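Putative trimethylamine methyltransferase (Rhizobium meliloti, PDB 4YYC) probably acts as a methyltransferase of the trimethylamine methyltransferase (MttB) family. Local coordinates at residues Tyr51-Glu56 and Val339-Ala344; Met170-His175 and Arg490-His495; His200-Asp205 and Tyr496-Leu501. All coordinates share one frame; numbering follows the deposited sequence. Where two conformers were deposited one is given.

Contact 1: Tyr51-Glu56 and Val339-Ala344; sequences YEVLDE and VSYGAA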
ATOM      1  N   TYR A  51     -12.258   3.575  -1.411  1.00 18.63           N
ATOM      2  CA  TYR A  51     -11.767   4.528  -0.443  1.00 18.98           C
ATOM      3  C   TYR A  51     -11.855   5.936  -1.009  1.00 19.85           C
ATOM      4  O   TYR A  51     -11.374   6.172  -2.151  1.00 20.09           O
ATOM      5  CB  TYR A  51     -10.301   4.211  -0.133  1.00 18.13           C
ATOM      6  CG  TYR A  51      -9.792   5.085   0.980  1.00 18.04           C
ATOM      7  CD1 TYR A  51     -10.235   4.903   2.281  1.00 18.69           C
ATOM      8  CD2 TYR A  51      -8.833   6.061   0.758  1.00 17.57           C
ATOM      9  CE1 TYR A  51      -9.794   5.691   3.302  1.00 18.88           C
ATOM     10  CE2 TYR A  51      -8.365   6.858   1.791  1.00 17.88           C
ATOM     11  CZ  TYR A  51      -8.823   6.661   3.074  1.00 18.40           C
ATOM     12  OH  TYR A  51      -8.395   7.408   4.128  1.00 18.71           O
ATOM     13  N   GLU A  52     -12.427   6.841  -0.229  1.00 21.39           N
ATOM     14  CA  GLU A  52     -12.712   8.231  -0.613  1.00 22.76           C
ATOM     15  C   GLU A  52     -11.864   9.199   0.168  1.00 21.59           C
ATOM     16  O   GLU A  52     -11.680   9.013   1.368  1.00 20.97           O
ATOM     17  CB  GLU A  52     -14.119   8.608  -0.259  1.00 26.59           C
ATOM     18  CG  GLU A  52     -15.142   7.640  -0.728  1.00 29.90           C
ATOM     19  CD  GLU A  52     -16.549   8.174  -0.541  1.00 33.07           C
ATOM     20  OE1 GLU A  52     -16.890   8.898   0.446  1.00 38.02           O
ATOM     21  OE2 GLU A  52     -17.339   7.839  -1.391  1.00 36.11           O
ATOM     22  N   VAL A  53     -11.380  10.233  -0.519  1.00 20.30           N
ATOM     23  CA  VAL A  53     -10.688  11.342   0.082  1.00 20.84           C
ATOM     24  C   VAL A  53     -11.398  12.690   0.047  1.00 21.44           C
ATOM     25  O   VAL A  53     -10.975  13.581   0.746  1.00 22.42           O
ATOM     26  CB  VAL A  53      -9.270  11.480  -0.451  1.00 20.48           C
ATOM     27  CG1 VAL A  53      -8.514  10.171  -0.200  1.00 20.30           C
ATOM     28  CG2 VAL A  53      -9.266  11.852  -1.921  1.00 20.07           C
ATOM     29  N   LEU A  54     -12.444  12.851  -0.760  1.00 21.06           N
ATOM     30  CA  LEU A  54     -13.170  14.115  -0.836  1.00 22.39           C
ATOM     31  C   LEU A  54     -14.568  13.883  -0.337  1.00 23.22           C
ATOM     32  O   LEU A  54     -15.168  12.857  -0.630  1.00 22.43           O
ATOM     33  CB  LEU A  54     -13.254  14.613  -2.265  1.00 22.27           C
ATOM     34  CG  LEU A  54     -11.936  14.907  -2.981  1.00 22.27           C
ATOM     35  CD1 LEU A  54     -12.091  15.129  -4.468  1.00 22.46           C
ATOM     36  CD2 LEU A  54     -11.301  16.092  -2.257  1.00 23.34           C
ATOM     37  N   ASP A  55     -15.076  14.819   0.458  1.00 24.97           N
ATOM     38  CA  ASP A  55     -16.489  14.796   0.859  1.00 26.78           C
ATOM     39  C   ASP A  55     -17.351  15.512  -0.172  1.00 26.85           C
ATOM     40  O   ASP A  55     -16.823  16.021  -1.159  1.00 25.68           O
ATOM     41  CB  ASP A  55     -16.685  15.347   2.277  1.00 29.02           C
ATOM     42  CG  ASP A  55     -16.393  16.839   2.412  1.00 31.00           C
ATOM     43  OD1 ASP A  55     -16.286  17.623   1.429  1.00 33.00           O
ATOM     44  OD2 ASP A  55     -16.326  17.270   3.579  1.00 33.76           O
ATOM     45  N   GLU A  56     -18.670  15.530   0.048  1.00 27.77           N
ATOM     46  CA  GLU A  56     -19.588  16.028  -0.966  1.00 28.60           C
ATOM     47  C   GLU A  56     -19.241  17.465  -1.334  1.00 28.79           C
ATOM     48  O   GLU A  56     -19.256  17.817  -2.520  1.00 27.95           O
ATOM     49  CB  GLU A  56     -21.043  15.931  -0.499  1.00 30.20           C
ATOM     50  CG  GLU A  56     -22.080  16.362  -1.543  1.00 31.30           C
ATOM     51  CD  GLU A  56     -22.121  15.541  -2.837  1.00 31.15           C
ATOM     52  OE1 GLU A  56     -21.730  14.338  -2.851  1.00 31.03           O
ATOM     53  OE2 GLU A  56     -22.597  16.086  -3.868  1.00 32.61           O
ATOM     54  N   VAL A 339      -4.599  12.575  -5.448  1.00 16.06           N
ATOM     55  CA  VAL A 339      -5.177  12.931  -6.769  1.00 16.40           C
ATOM     56  C   VAL A 339      -5.968  11.739  -7.338  1.00 16.40           C
ATOM     57  O   VAL A 339      -7.115  11.876  -7.750  1.00 16.64           O
ATOM     58  CB  VAL A 339      -4.089  13.328  -7.789  1.00 16.51           C
ATOM     59  CG1 VAL A 339      -4.610  13.382  -9.242  1.00 16.91           C
ATOM     60  CG2 VAL A 339      -3.454  14.663  -7.407  1.00 17.00           C
ATOM     61  N   SER A 340      -5.360  10.562  -7.352  1.00 16.33           N
ATOM     62  CA  SER A 340      -6.021   9.438  -7.975  1.00 17.27           C
ATOM     63  C   SER A 340      -7.223   8.923  -7.218  1.00 16.19           C
ATOM     64  O   SER A 340      -8.244   8.536  -7.828  1.00 16.05           O
ATOM     65  CB  SER A 340      -5.052   8.316  -8.272  1.00 18.35           C
ATOM     66  OG  SER A 340      -4.162   8.732  -9.283  1.00 22.69           O
ATOM     67  N   TYR A 341      -7.171   8.942  -5.884  1.00 15.51           N
ATOM     68  CA  TYR A 341      -8.368   8.576  -5.116  1.00 15.29           C
ATOM     69  C   TYR A 341      -9.509   9.541  -5.438  1.00 15.50           C
ATOM     70  O   TYR A 341     -10.645   9.137  -5.611  1.00 15.67           O
ATOM     71  CB  TYR A 341      -8.122   8.625  -3.604  1.00 15.22           C
ATOM     72  CG  TYR A 341      -7.427   7.433  -2.965  1.00 14.82           C
ATOM     73  CD1 TYR A 341      -7.953   6.140  -3.078  1.00 14.96           C
ATOM     74  CD2 TYR A 341      -6.260   7.590  -2.227  1.00 14.81           C
ATOM     75  CE1 TYR A 341      -7.364   5.066  -2.436  1.00 14.70           C
ATOM     76  CE2 TYR A 341      -5.645   6.498  -1.629  1.00 14.45           C
ATOM     77  CZ  TYR A 341      -6.207   5.259  -1.727  1.00 14.35           C
ATOM     78  OH  TYR A 341      -5.619   4.160  -1.152  1.00 14.77           O
ATOM     79  N   GLY A 342      -9.197  10.832  -5.474  1.00 15.35           N
ATOM     80  CA  GLY A 342     -10.164  11.854  -5.751  1.00 15.97           C
ATOM     81  C   GLY A 342     -10.703  11.758  -7.173  1.00 16.07           C
ATOM     82  O   GLY A 342     -11.924  11.905  -7.425  1.00 16.97           O
ATOM     83  N   ALA A 343      -9.817  11.496  -8.103  1.00 15.76           N
ATOM     84  CA  ALA A 343     -10.222  11.422  -9.510  1.00 15.69           C
ATOM     85  C   ALA A 343     -11.199  10.246  -9.701  1.00 15.57           C
ATOM     86  O   ALA A 343     -12.169  10.312 -10.474  1.00 16.21           O
ATOM     87  CB  ALA A 343      -9.006  11.289 -10.417  1.00 15.66           C
ATOM     88  N   ALA A 344     -10.961   9.144  -9.013  1.00 15.36           N
ATOM     89  CA  ALA A 344     -11.897   8.011  -9.074  1.00 15.46           C
ATOM     90  C   ALA A 344     -13.305   8.381  -8.607  1.00 15.95           C
ATOM     91  O   ALA A 344     -14.304   7.977  -9.224  1.00 16.05           O
ATOM     92  CB  ALA A 344     -11.371   6.849  -8.246  1.00 15.13           C
TER
HETATM   93  O   HOH W   1     -11.784   6.715  -4.673  1.00 18.64           O
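Tyr341 carries most of this contact, its side chain running from helix 334-350 between the side chains of Tyr51 and Val53. Its CB sits against both methyls of Val53, with CG1 at 3.8 Å from that CB. CG and CD2 then pass along the same CG1, which approaches the ring obliquely. On the other flank CD1 lies 3.5 Å from Tyr51 O. CE1 and CZ meet the edge of the Tyr51 ring at CD2, an atom that stands 3.6 Å above the Tyr341 ring plane, over its centre. With the planes at 69° and the centroids 5.1 Å apart, this is an edge-to-face (T-shaped) stack in which Tyr51 supplies the edge. Tyr51 reaches this place because its CG is anti to its own N (chi1 -174°). At the tip, Tyr341 OH comes no closer than 4.2 Å to Tyr51 CD2. Helix 334-350 leads into strand 354-355 of the largely parallel sheet, consistent with the TIM-barrel fold of this family, and the loop before helix 56-73 crosses its outer side. Tyr51 OH bonds Arg49 O of the second subunit, and Leu383 of that subunit also packs on Tyr341. Water 1 donates to Tyr51 O at 2.6 Å and to Tyr341 O at 2.8 Å, tying the two main chains. Further along, Leu54 CD1 rests 4.0 Å from Gly342 CA.

Contact 2: Met170-His175 and Arg490-His495; sequences MAPSMH and RSWLEH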
HETATM    1  N   MSE A 170       0.531 -15.708 -19.618  1.00 16.45           N
HETATM    2  CA  MSE A 170       0.720 -16.686 -18.562  1.00 17.28           C
HETATM    3  C   MSE A 170       0.407 -16.154 -17.180  1.00 16.74           C
HETATM    4  O   MSE A 170      -0.034 -16.931 -16.332  1.00 17.80           O
HETATM    5  CB  MSE A 170       2.127 -17.229 -18.596  1.00 17.99           C
HETATM    6  CG  MSE A 170       2.340 -18.073 -19.832  1.00 19.44           C
HETATM    7 SE   MSE A 170       4.150 -18.848 -19.934  1.00 21.02          SE
HETATM    8  CE  MSE A 170       5.196 -17.315 -20.461  1.00 21.48           C
ATOM      9  N   ALA A 171       0.653 -14.879 -16.903  1.00 15.89           N
ATOM     10  CA  ALA A 171       0.459 -14.291 -15.557  1.00 15.79           C
ATOM     11  C   ALA A 171      -1.030 -14.456 -15.173  1.00 16.14           C
ATOM     12  O   ALA A 171      -1.905 -13.919 -15.861  1.00 15.83           O
ATOM     13  CB  ALA A 171       0.807 -12.841 -15.565  1.00 15.58           C
ATOM     14  N   PRO A 172      -1.325 -15.134 -14.047  1.00 16.73           N
ATOM     15  CA  PRO A 172      -2.736 -15.482 -13.830  1.00 17.37           C
ATOM     16  C   PRO A 172      -3.653 -14.281 -13.562  1.00 16.86           C
ATOM     17  O   PRO A 172      -4.837 -14.344 -13.894  1.00 17.48           O
ATOM     18  CB  PRO A 172      -2.716 -16.383 -12.594  1.00 18.31           C
ATOM     19  CG  PRO A 172      -1.337 -16.822 -12.446  1.00 18.98           C
ATOM     20  CD  PRO A 172      -0.416 -15.937 -13.221  1.00 17.49           C
ATOM     21  N   SER A 173      -3.135 -13.197 -12.992  1.00 16.27           N
ATOM     22  CA  SER A 173      -3.975 -12.026 -12.724  1.00 16.27           C
ATOM     23  C   SER A 173      -3.728 -10.891 -13.684  1.00 16.24           C
ATOM     24  O   SER A 173      -4.193  -9.783 -13.454  1.00 16.30           O
ATOM     25  CB  SER A 173      -3.893 -11.567 -11.248  1.00 16.47           C
ATOM     26  OG  SER A 173      -4.554 -12.470 -10.382  1.00 16.98           O
HETATM   27  N   MSE A 174      -3.052 -11.153 -14.805  1.00 16.09           N
HETATM   28  CA  MSE A 174      -2.951 -10.145 -15.890  1.00 16.28           C
HETATM   29  C   MSE A 174      -4.138 -10.386 -16.770  1.00 16.93           C
HETATM   30  O   MSE A 174      -4.198 -11.393 -17.472  1.00 19.98           O
HETATM   31  CB  MSE A 174      -1.605 -10.271 -16.601  1.00 16.42           C
HETATM   32  CG  MSE A 174      -1.334  -9.152 -17.578  1.00 16.91           C
HETATM   33 SE   MSE A 174      -1.366  -7.409 -16.656  1.00 17.78          SE
HETATM   34  CE  MSE A 174       0.349  -7.546 -15.949  1.00 16.51           C
ATOM     35  N   HIS A 175      -5.120  -9.497 -16.779  1.00 15.91           N
ATOM     36  CA  HIS A 175      -6.363  -9.790 -17.479  1.00 16.14           C
ATOM     37  C   HIS A 175      -6.336  -9.362 -18.934  1.00 16.57           C
ATOM     38  O   HIS A 175      -7.100  -9.905 -19.722  1.00 18.32           O
ATOM     39  CB  HIS A 175      -7.527  -9.136 -16.772  1.00 15.81           C
ATOM     40  CG  HIS A 175      -7.515  -9.405 -15.290  1.00 15.58           C
ATOM     41  ND1 HIS A 175      -7.264  -8.423 -14.366  1.00 15.43           N
ATOM     42  CD2 HIS A 175      -7.681 -10.550 -14.585  1.00 16.17           C
ATOM     43  CE1 HIS A 175      -7.287  -8.944 -13.151  1.00 15.56           C
ATOM     44  NE2 HIS A 175      -7.530 -10.238 -13.262  1.00 15.84           N
ATOM     45  N   ARG A 490      12.290 -17.062 -16.907  1.00 17.40           N
ATOM     46  CA  ARG A 490      12.941 -18.004 -17.863  1.00 18.92           C
ATOM     47  C   ARG A 490      12.150 -19.318 -17.964  1.00 19.85           C
ATOM     48  O   ARG A 490      11.954 -19.864 -19.059  1.00 20.36           O
ATOM     49  CB  ARG A 490      14.385 -18.252 -17.451  1.00 19.82           C
ATOM     50  CG  ARG A 490      15.296 -17.055 -17.681  1.00 20.49           C
ATOM     51  CD  ARG A 490      16.692 -17.350 -17.223  1.00 22.30           C
ATOM     52  NE  ARG A 490      17.620 -16.237 -17.357  1.00 23.64           N
ATOM     53  CZ  ARG A 490      18.347 -15.942 -18.428  1.00 25.68           C
ATOM     54  NH1 ARG A 490      18.263 -16.649 -19.557  1.00 28.06           N
ATOM     55  NH2 ARG A 490      19.212 -14.936 -18.380  1.00 26.83           N
ATOM     56  N   SER A 491      11.695 -19.809 -16.822  1.00 19.56           N
ATOM     57  CA  SER A 491      10.951 -21.023 -16.741  1.00 20.73           C
ATOM     58  C   SER A 491       9.618 -20.894 -17.461  1.00 20.22           C
ATOM     59  O   SER A 491       9.237 -21.772 -18.241  1.00 20.74           O
ATOM     60  CB  SER A 491      10.707 -21.418 -15.291  1.00 21.64           C
ATOM     61  OG  SER A 491      10.117 -22.707 -15.277  1.00 24.09           O
ATOM     62  N   TRP A 492       8.917 -19.791 -17.199  1.00 18.73           N
ATOM     63  CA  TRP A 492       7.650 -19.550 -17.879  1.00 18.67           C
ATOM     64  C   TRP A 492       7.830 -19.500 -19.397  1.00 18.94           C
ATOM     65  O   TRP A 492       7.036 -20.093 -20.151  1.00 19.77           O
ATOM     66  CB  TRP A 492       7.000 -18.261 -17.401  1.00 17.81           C
ATOM     67  CG  TRP A 492       6.319 -18.310 -16.088  1.00 17.70           C
ATOM     68  CD1 TRP A 492       6.450 -19.240 -15.101  1.00 18.45           C
ATOM     69  CD2 TRP A 492       5.410 -17.321 -15.592  1.00 17.48           C
ATOM     70  NE1 TRP A 492       5.682 -18.871 -14.001  1.00 18.66           N
ATOM     71  CE2 TRP A 492       5.023 -17.709 -14.299  1.00 17.67           C
ATOM     72  CE3 TRP A 492       4.864 -16.144 -16.137  1.00 17.15           C
ATOM     73  CZ2 TRP A 492       4.116 -16.962 -13.538  1.00 17.79           C
ATOM     74  CZ3 TRP A 492       3.992 -15.407 -15.376  1.00 17.00           C
ATOM     75  CH2 TRP A 492       3.622 -15.827 -14.101  1.00 17.48           C
ATOM     76  N   LEU A 493       8.874 -18.822 -19.852  1.00 18.60           N
ATOM     77  CA  LEU A 493       9.064 -18.658 -21.300  1.00 19.36           C
ATOM     78  C   LEU A 493       9.445 -19.990 -21.951  1.00 21.15           C
ATOM     79  O   LEU A 493       9.026 -20.262 -23.091  1.00 21.68           O
ATOM     80  CB  LEU A 493      10.095 -17.596 -21.584  1.00 19.02           C
ATOM     81  CG  LEU A 493       9.620 -16.164 -21.356  1.00 18.61           C
ATOM     82  CD1 LEU A 493      10.812 -15.232 -21.429  1.00 19.09           C
ATOM     83  CD2 LEU A 493       8.545 -15.741 -22.361  1.00 18.59           C
ATOM     84  N   GLU A 494      10.166 -20.828 -21.221  1.00 22.67           N
ATOM     85  CA  GLU A 494      10.468 -22.189 -21.703  1.00 25.05           C
ATOM     86  C   GLU A 494       9.245 -23.070 -21.834  1.00 26.81           C
ATOM     87  O   GLU A 494       9.177 -23.868 -22.770  1.00 28.40           O
ATOM     88  CB  GLU A 494      11.513 -22.876 -20.809  1.00 26.26           C
ATOM     89  CG  GLU A 494      12.876 -22.309 -21.069  1.00 27.33           C
ATOM     90  N   HIS A 495       8.278 -22.927 -20.927  1.00 26.99           N
ATOM     91  CA  HIS A 495       7.091 -23.756 -20.931  1.00 29.07           C
ATOM     92  C   HIS A 495       5.900 -23.237 -21.680  1.00 26.76           C
ATOM     93  O   HIS A 495       4.946 -23.965 -21.879  1.00 27.26           O
ATOM     94  CB  HIS A 495       6.763 -24.172 -19.510  1.00 32.58           C
ATOM     95  CG  HIS A 495       7.828 -25.071 -18.953  1.00 36.23           C
ATOM     96  ND1 HIS A 495       8.880 -24.596 -18.197  1.00 37.52           N
ATOM     97  CD2 HIS A 495       8.085 -26.386 -19.168  1.00 39.79           C
ATOM     98  CE1 HIS A 495       9.691 -25.595 -17.897  1.00 39.84           C
ATOM     99  NE2 HIS A 495       9.229 -26.694 -18.467  1.00 41.27           N
TER
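Met170, at the end of helix 158-170, comes closest in backbone to Trp492 of helix 481-495, their CA atoms 7.5 Å apart, and the chain then leaves the helix into a type I beta turn from Ala171 to Met174. The side chains form a Met-aromatic contact. Met170 is modelled as selenomethionine, and its SE lies 5.2 Å from the centroid of the five-membered ring of Trp492, 49° off the ring normal, so the approach is oblique. The first part of the Met170 chain is extended, SE lying anti to CA (chi2 -179°), and the bend that follows at chi3 (-76°) folds CE back against Trp492 CB at 3.7 Å. SE also stands 3.2 Å from Trp492 O, so the chain end touches helix main chain as well as the indole. Further out, the six-membered ring of Trp492 is met by three successive residues: Met170 CB lies near CE3, Ala171 CA is 3.7 Å from CZ3, and Pro172 CD is at CH2. All three come in obliquely. Met408 and Gln411 of helix 404-420 also touch the indole, which thus joins the helix 481-495 to the turn and to a third helix. The same Met170 CE also comes 4.2 Å from Leu493 CD2.

Contact 3: His200-Asp205 and Tyr496-Leu501; sequences HIRYSD and YEAPYL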
ATOM      1  N   HIS A 200      -0.208  -9.614 -30.165  1.00 16.85           N
ATOM      2  CA  HIS A 200      -1.304  -9.788 -29.210  1.00 17.07           C
ATOM      3  C   HIS A 200      -2.299 -10.861 -29.642  1.00 17.82           C
ATOM      4  O   HIS A 200      -2.968 -11.444 -28.807  1.00 18.87           O
ATOM      5  CB  HIS A 200      -2.030  -8.466 -28.959  1.00 16.96           C
ATOM      6  CG  HIS A 200      -1.210  -7.464 -28.187  1.00 16.48           C
ATOM      7  ND1 HIS A 200      -0.880  -7.650 -26.862  1.00 16.39           N
ATOM      8  CD2 HIS A 200      -0.655  -6.283 -28.544  1.00 16.52           C
ATOM      9  CE1 HIS A 200      -0.163  -6.629 -26.442  1.00 16.45           C
ATOM     10  NE2 HIS A 200      -0.017  -5.780 -27.440  1.00 16.38           N
ATOM     11  N   ILE A 201      -2.395 -11.115 -30.939  1.00 17.83           N
ATOM     12  CA  ILE A 201      -3.320 -12.131 -31.447  1.00 18.44           C
ATOM     13  C   ILE A 201      -2.680 -13.495 -31.465  1.00 19.11           C
ATOM     14  O   ILE A 201      -3.339 -14.478 -31.087  1.00 19.47           O
ATOM     15  CB  ILE A 201      -3.862 -11.734 -32.841  1.00 18.80           C
ATOM     16  CG1 ILE A 201      -4.559 -10.385 -32.766  1.00 18.55           C
ATOM     17  CG2 ILE A 201      -4.777 -12.828 -33.374  1.00 19.55           C
ATOM     18  CD1 ILE A 201      -4.836  -9.713 -34.092  1.00 19.05           C
ATOM     19  N   ARG A 202      -1.431 -13.551 -31.925  1.00 19.71           N
ATOM     20  CA  ARG A 202      -0.726 -14.836 -32.125  0.50 20.71           C
ATOM     21  C   ARG A 202      -0.293 -15.449 -30.785  1.00 20.72           C
ATOM     22  O   ARG A 202      -0.370 -16.668 -30.608  1.00 21.75           O
ATOM     23  CB  ARG A 202       0.478 -14.618 -33.061  0.50 21.43           C
ATOM     24  CG  ARG A 202       1.353 -15.833 -33.396  0.50 22.62           C
ATOM     25  CD  ARG A 202       0.600 -16.992 -34.052  0.50 23.73           C
ATOM     26  NE  ARG A 202      -0.147 -17.670 -33.025  0.50 24.44           N
ATOM     27  CZ  ARG A 202      -0.731 -18.847 -33.094  0.50 25.37           C
ATOM     28  NH1 ARG A 202      -0.619 -19.639 -34.162  0.50 26.29           N
ATOM     29  NH2 ARG A 202      -1.386 -19.219 -31.996  0.50 25.22           N
ATOM     30  N   TYR A 203       0.159 -14.616 -29.843  1.00 19.09           N
ATOM     31  CA  TYR A 203       0.787 -15.106 -28.623  1.00 18.78           C
ATOM     32  C   TYR A 203      -0.089 -14.992 -27.402  1.00 17.92           C
ATOM     33  O   TYR A 203       0.301 -15.435 -26.307  1.00 17.70           O
ATOM     34  CB  TYR A 203       2.122 -14.421 -28.403  1.00 18.71           C
ATOM     35  CG  TYR A 203       3.096 -14.697 -29.531  1.00 20.05           C
ATOM     36  CD1 TYR A 203       3.703 -15.933 -29.646  1.00 20.97           C
ATOM     37  CD2 TYR A 203       3.362 -13.745 -30.504  1.00 20.32           C
ATOM     38  CE1 TYR A 203       4.586 -16.191 -30.689  1.00 22.49           C
ATOM     39  CE2 TYR A 203       4.227 -13.985 -31.566  1.00 21.47           C
ATOM     40  CZ  TYR A 203       4.848 -15.204 -31.643  1.00 22.70           C
ATOM     41  OH  TYR A 203       5.700 -15.454 -32.705  1.00 24.40           O
ATOM     42  N   SER A 204      -1.298 -14.461 -27.573  1.00 17.52           N
ATOM     43  CA  SER A 204      -2.230 -14.345 -26.437  1.00 17.39           C
ATOM     44  C   SER A 204      -3.650 -14.502 -26.960  1.00 17.96           C
ATOM     45  O   SER A 204      -3.878 -14.368 -28.180  1.00 18.12           O
ATOM     46  CB  SER A 204      -2.102 -12.975 -25.809  1.00 16.93           C
ATOM     47  OG  SER A 204      -2.821 -12.938 -24.584  1.00 16.42           O
ATOM     48  N   ASP A 205      -4.578 -14.751 -26.056  1.00 17.99           N
ATOM     49  CA  ASP A 205      -6.005 -14.681 -26.369  1.00 18.76           C
ATOM     50  C   ASP A 205      -6.756 -13.771 -25.399  1.00 17.96           C
ATOM     51  O   ASP A 205      -7.974 -13.834 -25.327  1.00 18.01           O
ATOM     52  CB  ASP A 205      -6.628 -16.080 -26.431  1.00 20.42           C
ATOM     53  CG  ASP A 205      -6.550 -16.831 -25.119  1.00 21.32           C
ATOM     54  OD1 ASP A 205      -6.031 -16.295 -24.141  1.00 21.01           O
ATOM     55  OD2 ASP A 205      -7.069 -17.988 -25.091  1.00 24.14           O
ATOM     56  N   TYR A 496       5.989 -21.999 -22.130  1.00 24.34           N
ATOM     57  CA  TYR A 496       4.921 -21.363 -22.878  1.00 23.13           C
ATOM     58  C   TYR A 496       4.459 -22.178 -24.081  1.00 24.64           C
ATOM     59  O   TYR A 496       5.277 -22.743 -24.821  1.00 24.80           O
ATOM     60  CB  TYR A 496       5.415 -19.994 -23.356  1.00 21.36           C
ATOM     61  CG  TYR A 496       4.485 -19.320 -24.310  1.00 20.41           C
ATOM     62  CD1 TYR A 496       3.435 -18.554 -23.862  1.00 19.75           C
ATOM     63  CD2 TYR A 496       4.685 -19.425 -25.679  1.00 20.71           C
ATOM     64  CE1 TYR A 496       2.582 -17.907 -24.753  1.00 19.30           C
ATOM     65  CE2 TYR A 496       3.844 -18.801 -26.569  1.00 20.02           C
ATOM     66  CZ  TYR A 496       2.792 -18.037 -26.099  1.00 19.57           C
ATOM     67  OH  TYR A 496       1.961 -17.399 -26.984  1.00 19.22           O
ATOM     68  N   GLU A 497       3.142 -22.247 -24.247  1.00 25.35           N
ATOM     69  CA  GLU A 497       2.515 -22.794 -25.454  1.00 27.36           C
ATOM     70  C   GLU A 497       1.521 -21.779 -25.947  1.00 25.07           C
ATOM     71  O   GLU A 497       0.688 -21.327 -25.177  1.00 23.94           O
ATOM     72  CB  GLU A 497       1.769 -24.057 -25.117  1.00 31.41           C
ATOM     73  CG  GLU A 497       2.698 -25.196 -24.787  1.00 35.24           C
ATOM     74  CD  GLU A 497       1.968 -26.516 -24.625  1.00 39.81           C
ATOM     75  OE1 GLU A 497       0.962 -26.750 -25.349  1.00 44.95           O
ATOM     76  OE2 GLU A 497       2.396 -27.308 -23.767  1.00 43.40           O
ATOM     77  N   ALA A 498       1.622 -21.411 -27.204  1.00 23.84           N
ATOM     78  CA  ALA A 498       0.747 -20.390 -27.739  1.00 22.99           C
ATOM     79  C   ALA A 498      -0.713 -20.850 -27.742  1.00 23.29           C
ATOM     80  O   ALA A 498      -0.989 -22.009 -28.030  1.00 24.38           O
ATOM     81  CB  ALA A 498       1.181 -19.971 -29.127  1.00 23.07           C
ATOM     82  N   PRO A 499      -1.638 -19.952 -27.427  1.00 22.22           N
ATOM     83  CA  PRO A 499      -3.055 -20.290 -27.541  1.00 23.04           C
ATOM     84  C   PRO A 499      -3.425 -20.518 -29.010  1.00 23.81           C
ATOM     85  O   PRO A 499      -2.913 -19.848 -29.889  1.00 23.07           O
ATOM     86  CB  PRO A 499      -3.773 -19.054 -27.009  1.00 22.49           C
ATOM     87  CG  PRO A 499      -2.805 -17.951 -27.130  1.00 21.45           C
ATOM     88  CD  PRO A 499      -1.424 -18.543 -27.063  1.00 21.28           C
ATOM     89  N   TYR A 500      -4.340 -21.433 -29.254  1.00 25.50           N
ATOM     90  CA  TYR A 500      -4.764 -21.750 -30.601  1.00 26.87           C
ATOM     91  C   TYR A 500      -5.236 -20.533 -31.376  1.00 26.03           C
ATOM     92  O   TYR A 500      -5.924 -19.681 -30.830  1.00 25.41           O
ATOM     93  CB  TYR A 500      -5.917 -22.731 -30.533  1.00 29.23           C
ATOM     94  CG  TYR A 500      -6.459 -23.115 -31.866  1.00 30.61           C
ATOM     95  CD1 TYR A 500      -5.795 -24.051 -32.649  1.00 32.03           C
ATOM     96  CD2 TYR A 500      -7.620 -22.521 -32.376  1.00 31.28           C
ATOM     97  CE1 TYR A 500      -6.279 -24.407 -33.891  1.00 32.92           C
ATOM     98  CE2 TYR A 500      -8.104 -22.857 -33.618  1.00 32.23           C
ATOM     99  CZ  TYR A 500      -7.439 -23.814 -34.370  1.00 33.16           C
ATOM    100  OH  TYR A 500      -7.932 -24.187 -35.589  1.00 34.48           O
ATOM    101  N   LEU A 501      -4.849 -20.460 -32.642  1.00 25.77           N
ATOM    102  CA  LEU A 501      -5.382 -19.470 -33.568  1.00 25.71           C
ATOM    103  C   LEU A 501      -5.790 -20.171 -34.857  1.00 26.90           C
ATOM    104  O   LEU A 501      -4.966 -20.824 -35.482  1.00 26.98           O
ATOM    105  CB  LEU A 501      -4.333 -18.404 -33.864  1.00 24.76           C
ATOM    106  CG  LEU A 501      -4.677 -17.270 -34.852  1.00 24.46           C
ATOM    107  CD1 LEU A 501      -5.866 -16.447 -34.400  1.00 24.65           C
ATOM    108  CD2 LEU A 501      -3.488 -16.345 -35.083  1.00 23.80           C
TER
HETATM  109  O   HOH W   2      -2.638 -22.334 -33.328  1.00 30.04           O
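Arg202, Leu501 and Pro499 bury the most surface here, where the C-terminal end of helix 192-202 meets the extended loop 496-501. Leu501 CB lies over one face of the Arg202 guanidinium, 3.5 Å above its plane and offset toward the rim. The same leucine, its CG anti to N (chi1 179°), sends CD1 to within 3.9 Å of Ile201 CG2. Arg202 was modelled in two conformers, so its polar contacts are doubtful: NH2 approaches Pro499 O at the guanidinium edge, but the angle is too poor for a hydrogen bond, and NH1 has only a weak link to water 2, which Leu501 N donates to more firmly. The Pro499 ring packs on the main chain just after helix 192-202, with CG 3.6 Å from Ser204 C and CB 4.0 Å from Asp205 OD2; that carboxylate is held by Arg126 and Asn123. The direct hydrogen bond is made by Tyr496, whose OH donates to Tyr203 O at 2.7 Å. It arrives at 104° to the C=O bond, tilted 27° from the carbonyl plane, and lies at the edge of the Tyr203 ring. A phenylalanine in place of Tyr496 would probably leave Tyr203 O without this donor. The chemistry implies a mixed attachment: aliphatic carbons on a guanidinium face, a proline ring on main chain, one direct hydrogen bond, and Arg122 bridging Ser204 O and Tyr500 O; Arg202 O is buried without a partner.

Overall arrangement
Along the chain the segments come in the order 51-56, 170-175, 200-205, 339-344, 490-495, 496-501, so every pair of contacts alternates. Contacts 2 and 3 are neighbours, their centres 12 Å apart: helix 481-495 ends in contact 2 and its chain continues directly into the loop of contact 3, while Met170 SE packs on Tyr496 CB at 3.8 Å. Together they lay the C-terminal region on helices 158-170 and 192-202. Contact 1 lies across the chain's centre, about 34 and 39 Å away between centres, on helix 334-350. The contacts thus join loops to helices on opposite sides of that centre, and in the assembly it is contact 1 that the second subunit reaches.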